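Local atomic coordinates of dual specificity protein phosphatase 12 (Homo sapiens, PDB entry 4KI9), a protein that removes phosphate from phosphotyrosine and from phosphoserine or phosphothreonine residues of proteins, through the dual specificity phosphatase catalytic domain contained here. Residues A[65-69]-A[142-146]; A[4-10]-A[100-104]. The protein carries 2 engineered substitutions. All coordinates share one frame; numbering follows the deposited sequence.

Contact 1 of 2, residues A[65-69]-A[142-146]; sequences LSHLD and MGYEV
Asp69 and Val146 bring the two backbones closest, with their CA atoms 6.3 Å apart. Residues 65-69 lead into helix 68-80, and Leu68 N donates to Leu65 O just ahead of it. Residues 142-146 follow helix 130-141. Gly143 ends that helix with a positive phi, in a Schellman motif. A side chain on this backbone would press on the carbonyl oxygen of the residue before.

The chain then passes the start of helix 68-80, where Val146 N donates to Asp69 OD1 at 2.8 Å. The bond is nearly straight, 172° at the hydrogen. It meets OD1 from above the carboxylate plane, 42° out of it. The other oxygen, OD2, accepts from Tyr139 OH and forms a salt bridge with Lys106.

Val146 is the main apolar group. Its CG1 comes 4.2 Å from Ser66 CA. Its CG2 rests 3.1 Å from Leu65 O, a close approach. The same methyl stands 4.4 Å from Leu68 CB. The Asp69 and Val146 side chains run past each other in opposite directions. Leu65 and Met142 instead meet tip to tip, with Leu65 CD1 3.8 Å from Met142 CE. The bend at chi3 (-70°) of Met142 turns this methyl to the leucine. Tyr156 and Tyr153 of helix 151-160 pack on Leu65 and Val146 respectively.

The contact thus ties the loop after helix 130-141 to the start of helix 68-80 by one polar bond and a small apolar patch. Both oxygens of Asp69 have partners, which should fix the rotation of the carboxylate. The nearby lysine probably helps to keep it ionised.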
loop_
_atom_site.group_PDB
_atom_site.type_symbol
_atom_site.label_atom_id
_atom_site.label_comp_id
_atom_site.label_asym_id
_atom_site.label_seq_id
_atom_site.Cartn_x
_atom_site.Cartn_y
_atom_site.Cartn_z
ATOM N N LEU A 65 -6.566 2.137 -6.957
ATOM C CA LEU A 65 -7.393 3.159 -6.296
ATOM C C LEU A 65 -8.614 2.583 -5.580
ATOM O O LEU A 65 -8.903 2.956 -4.444
ATOM C CB LEU A 65 -7.835 4.229 -7.309
ATOM C CG LEU A 65 -8.764 5.340 -6.797
ATOM C CD1 LEU A 65 -8.142 6.074 -5.607
ATOM C CD2 LEU A 65 -9.041 6.350 -7.921
ATOM N N SER A 66 -9.319 1.670 -6.246
ATOM C CA SER A 66 -10.553 1.101 -5.724
ATOM C C SER A 66 -10.323 0.259 -4.467
ATOM O O SER A 66 -11.244 0.058 -3.684
ATOM C CB SER A 66 -11.246 0.261 -6.806
ATOM O OG SER A 66 -11.654 1.089 -7.896
ATOM N N HIS A 67 -9.090 -0.212 -4.277
ATOM C CA HIS A 67 -8.733 -1.053 -3.120
ATOM C C HIS A 67 -8.063 -0.319 -1.957
ATOM O O HIS A 67 -7.763 -0.933 -0.923
ATOM C CB HIS A 67 -7.817 -2.195 -3.572
ATOM C CG HIS A 67 -8.412 -3.036 -4.646
ATOM N ND1 HIS A 67 -8.272 -2.736 -5.985
ATOM C CD2 HIS A 67 -9.201 -4.134 -4.588
ATOM C CE1 HIS A 67 -8.916 -3.638 -6.703
ATOM N NE2 HIS A 67 -9.490 -4.496 -5.881
ATOM N N LEU A 68 -7.827 0.983 -2.110
ATOM C CA LEU A 68 -7.022 1.721 -1.144
ATOM C C LEU A 68 -7.649 1.840 0.244
ATOM O O LEU A 68 -6.946 1.723 1.236
ATOM C CB LEU A 68 -6.634 3.123 -1.669
ATOM C CG LEU A 68 -5.675 3.170 -2.861
ATOM C CD1 LEU A 68 -5.408 4.637 -3.315
ATOM C CD2 LEU A 68 -4.375 2.418 -2.543
ATOM N N ASP A 69 -8.949 2.104 0.328
ATOM C CA ASP A 69 -9.580 2.177 1.638
ATOM C C ASP A 69 -9.525 0.830 2.382
ATOM O O ASP A 69 -9.279 0.816 3.574
ATOM C CB ASP A 69 -11.011 2.697 1.555
ATOM C CG ASP A 69 -11.081 4.230 1.408
ATOM O OD1 ASP A 69 -12.151 4.735 1.039
ATOM O OD2 ASP A 69 -10.078 4.926 1.657
ATOM N N MET A 142 -10.310 13.290 -3.701
ATOM C CA MET A 142 -11.570 12.794 -3.135
ATOM C C MET A 142 -11.655 12.942 -1.604
ATOM O O MET A 142 -12.657 12.587 -0.987
ATOM C CB MET A 142 -11.806 11.330 -3.539
ATOM C CG MET A 142 -12.167 11.119 -5.022
ATOM S SD MET A 142 -12.567 9.382 -5.421
ATOM C CE MET A 142 -10.947 8.640 -5.262
ATOM N N GLY A 143 -10.607 13.464 -0.987
ATOM C CA GLY A 143 -10.619 13.646 0.452
ATOM C C GLY A 143 -9.999 12.480 1.193
ATOM O O GLY A 143 -10.367 12.196 2.335
ATOM N N TYR A 144 -9.038 11.822 0.547
ATOM C CA TYR A 144 -8.364 10.639 1.096
ATOM C C TYR A 144 -9.366 9.536 1.373
ATOM O O TYR A 144 -9.358 8.921 2.435
ATOM C CB TYR A 144 -7.564 10.982 2.362
ATOM C CG TYR A 144 -6.640 12.157 2.181
ATOM C CD1 TYR A 144 -5.500 12.046 1.408
ATOM C CD2 TYR A 144 -6.910 13.388 2.781
ATOM C CE1 TYR A 144 -4.651 13.136 1.230
ATOM C CE2 TYR A 144 -6.075 14.476 2.606
ATOM C CZ TYR A 144 -4.945 14.344 1.833
ATOM O OH TYR A 144 -4.102 15.418 1.655
ATOM N N GLU A 145 -10.232 9.301 0.399
ATOM C CA GLU A 145 -11.278 8.291 0.480
ATOM C C GLU A 145 -11.524 7.777 -0.924
ATOM O O GLU A 145 -11.226 8.479 -1.886
ATOM C CB GLU A 145 -12.571 8.929 0.960
ATOM C CG GLU A 145 -12.988 8.518 2.344
ATOM C CD GLU A 145 -14.371 9.030 2.684
ATOM O OE1 GLU A 145 -14.973 9.699 1.811
ATOM O OE2 GLU A 145 -14.849 8.761 3.809
ATOM N N VAL A 146 -12.060 6.564 -1.052
ATOM C CA VAL A 146 -12.549 6.093 -2.340
ATOM C C VAL A 146 -14.047 6.361 -2.334
ATOM O O VAL A 146 -14.832 5.530 -1.888
ATOM C CB VAL A 146 -12.314 4.577 -2.557
ATOM C CG1 VAL A 146 -12.762 4.166 -3.949
ATOM C CG2 VAL A 146 -10.843 4.195 -2.325
#

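Contact 2 of 2, residues A[4-10]-A[100-104]; sequences VQPGLYF and ITAFL
This is buried apolar packing between the N-terminal strands of the catalytic domain and helix 95-108. Strand 8-10 and helix segment 100-104 run roughly antiparallel, at 152°, with their axes 11.0 Å apart. A type II turn from Gln5 to Leu8 joins the two strands, and Val4 and Gln5 form a classic beta bulge opposite Leu8.

Ile100 fills the middle with both its branches, CG2 and CG1-CD1. CG2 lies 3.9 Å from Val4 CG2. CD1 meets Leu8 CD2 tip to tip, also at 3.9 Å. CG1 comes 3.7 Å from Phe10 CB, the two side chains crossing at about a right angle. An alanine here is likely to leave a gap between Val4, Leu8 and Phe10, because all three of these contacts would go.

One helical turn on, Leu104 CD1 reaches Val4 CG1 at 4.1 Å, again tip to tip. Phe103, with CG anti to the backbone N (174°), passes Leu8, whose CD1 is 4.0 Å from Phe103 CD2. Gln5 NE2 lies at the edge of the Phe103 ring, in its plane, 3.8 Å from CE2. The amide and ring planes are 71° apart.

Phe10 is also close to Gly92 of the substrate-binding loop. Such packing of a mixed sheet against the helix that follows the phosphate-binding loop belongs to the protein tyrosine phosphatase fold.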
loop_
_atom_site.group_PDB
_atom_site.type_symbol
_atom_site.label_atom_id
_atom_site.label_comp_id
_atom_site.label_asym_id
_atom_site.label_seq_id
_atom_site.Cartn_x
_atom_site.Cartn_y
_atom_site.Cartn_z
ATOM N N VAL A 4 9.025 2.066 7.992
ATOM C CA VAL A 4 8.488 3.366 7.584
ATOM C C VAL A 4 8.240 4.232 8.807
ATOM O O VAL A 4 8.436 5.449 8.788
ATOM C CB VAL A 4 7.137 3.216 6.844
ATOM C CG1 VAL A 4 6.622 4.578 6.394
ATOM C CG2 VAL A 4 7.277 2.291 5.660
ATOM N N GLN A 5 7.781 3.578 9.865
ATOM C CA GLN A 5 7.551 4.196 11.158
ATOM C C GLN A 5 7.398 3.018 12.115
ATOM O O GLN A 5 7.362 1.879 11.660
ATOM C CB GLN A 5 6.314 5.100 11.116
ATOM C CG GLN A 5 5.041 4.462 10.593
ATOM C CD GLN A 5 3.976 5.500 10.298
ATOM O OE1 GLN A 5 4.265 6.546 9.720
ATOM N NE2 GLN A 5 2.748 5.234 10.725
ATOM N N PRO A 6 7.353 3.264 13.433
ATOM C CA PRO A 6 7.352 2.072 14.296
ATOM C C PRO A 6 6.163 1.130 14.057
ATOM O O PRO A 6 5.012 1.568 13.984
ATOM C CB PRO A 6 7.354 2.650 15.719
ATOM C CG PRO A 6 7.082 4.115 15.576
ATOM C CD PRO A 6 7.527 4.508 14.204
ATOM N N GLY A 7 6.465 -0.156 13.889
ATOM C CA GLY A 7 5.445 -1.169 13.648
ATOM C C GLY A 7 4.960 -1.253 12.206
ATOM O O GLY A 7 4.044 -2.008 11.899
ATOM N N LEU A 8 5.572 -0.496 11.306
ATOM C CA LEU A 8 5.108 -0.489 9.914
ATOM C C LEU A 8 6.275 -0.635 8.930
ATOM O O LEU A 8 7.152 0.233 8.845
ATOM C CB LEU A 8 4.308 0.789 9.634
ATOM C CG LEU A 8 3.234 0.843 8.536
ATOM C CD1 LEU A 8 3.390 2.099 7.696
ATOM C CD2 LEU A 8 3.155 -0.402 7.651
ATOM N N TYR A 9 6.264 -1.729 8.176
ATOM C CA TYR A 9 7.380 -2.093 7.310
ATOM C C TYR A 9 6.900 -2.318 5.883
ATOM O O TYR A 9 5.738 -2.664 5.661
ATOM C CB TYR A 9 8.051 -3.378 7.825
ATOM C CG TYR A 9 8.614 -3.301 9.238
ATOM C CD1 TYR A 9 7.786 -3.400 10.357
ATOM C CD2 TYR A 9 9.981 -3.154 9.449
ATOM C CE1 TYR A 9 8.306 -3.339 11.648
ATOM C CE2 TYR A 9 10.509 -3.086 10.725
ATOM C CZ TYR A 9 9.675 -3.181 11.819
ATOM O OH TYR A 9 10.219 -3.120 13.079
ATOM N N PHE A 10 7.788 -2.113 4.911
ATOM C CA PHE A 10 7.493 -2.504 3.540
ATOM C C PHE A 10 8.720 -3.121 2.876
ATOM O O PHE A 10 9.850 -2.885 3.301
ATOM C CB PHE A 10 6.919 -1.342 2.716
ATOM C CG PHE A 10 7.960 -0.402 2.156
ATOM C CD1 PHE A 10 8.457 0.637 2.922
ATOM C CD2 PHE A 10 8.413 -0.540 0.851
ATOM C CE1 PHE A 10 9.407 1.514 2.407
ATOM C CE2 PHE A 10 9.370 0.334 0.329
ATOM C CZ PHE A 10 9.862 1.359 1.109
ATOM N N ILE A 100 1.671 1.991 0.941
ATOM C CA ILE A 100 2.218 2.704 2.099
ATOM C C ILE A 100 1.925 4.197 2.001
ATOM O O ILE A 100 1.495 4.825 2.975
ATOM C CB ILE A 100 3.740 2.494 2.215
ATOM C CG1 ILE A 100 4.037 1.035 2.539
ATOM C CG2 ILE A 100 4.324 3.394 3.305
ATOM C CD1 ILE A 100 3.520 0.621 3.911
ATOM N N THR A 101 2.152 4.757 0.814
ATOM C CA THR A 101 1.907 6.176 0.592
ATOM C C THR A 101 0.446 6.514 0.887
ATOM O O THR A 101 0.157 7.502 1.571
ATOM C CB THR A 101 2.300 6.614 -0.829
ATOM O OG1 THR A 101 3.671 6.260 -1.075
ATOM C CG2 THR A 101 2.143 8.144 -0.996
ATOM N N ALA A 102 -0.471 5.670 0.411
ATOM C CA ALA A 102 -1.888 5.908 0.645
ATOM C C ALA A 102 -2.185 5.899 2.143
ATOM O O ALA A 102 -2.966 6.713 2.648
ATOM C CB ALA A 102 -2.737 4.867 -0.082
ATOM N N PHE A 103 -1.558 4.982 2.858
ATOM C CA PHE A 103 -1.757 4.903 4.306
ATOM C C PHE A 103 -1.262 6.164 5.015
ATOM O O PHE A 103 -1.928 6.709 5.895
ATOM C CB PHE A 103 -1.013 3.696 4.859
ATOM C CG PHE A 103 -1.041 3.614 6.357
ATOM C CD1 PHE A 103 -2.127 3.031 7.009
ATOM C CD2 PHE A 103 0.007 4.124 7.111
ATOM C CE1 PHE A 103 -2.153 2.954 8.389
ATOM C CE2 PHE A 103 -0.020 4.064 8.479
ATOM C CZ PHE A 103 -1.100 3.472 9.125
ATOM N N LEU A 104 -0.074 6.612 4.638
ATOM C CA LEU A 104 0.483 7.839 5.184
ATOM C C LEU A 104 -0.421 9.012 4.841
ATOM O O LEU A 104 -0.712 9.830 5.697
ATOM C CB LEU A 104 1.896 8.079 4.652
ATOM C CG LEU A 104 2.966 7.100 5.124
ATOM C CD1 LEU A 104 4.332 7.460 4.544
ATOM C CD2 LEU A 104 3.016 7.050 6.670
#

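The centres of the two contacts lie about 17 Å apart. Their segments alternate along the chain: 4-10, 65-69, 100-104, then 142-146. Helix 95-108 connects them. Residues 100-104 of this helix face the N-terminal strands in contact 2. Its Ala102 CB also touches Leu68 CD2 of contact 1, at 3.8 Å. Helix 68-80 starts in contact 1 and sends Val72 and Ile75 to Phe103 of contact 2. The packing therefore runs from the edge of the sheet to the loop before the last helix, and links early and late parts of one catalytic domain around the helix that follows the substrate-binding residues.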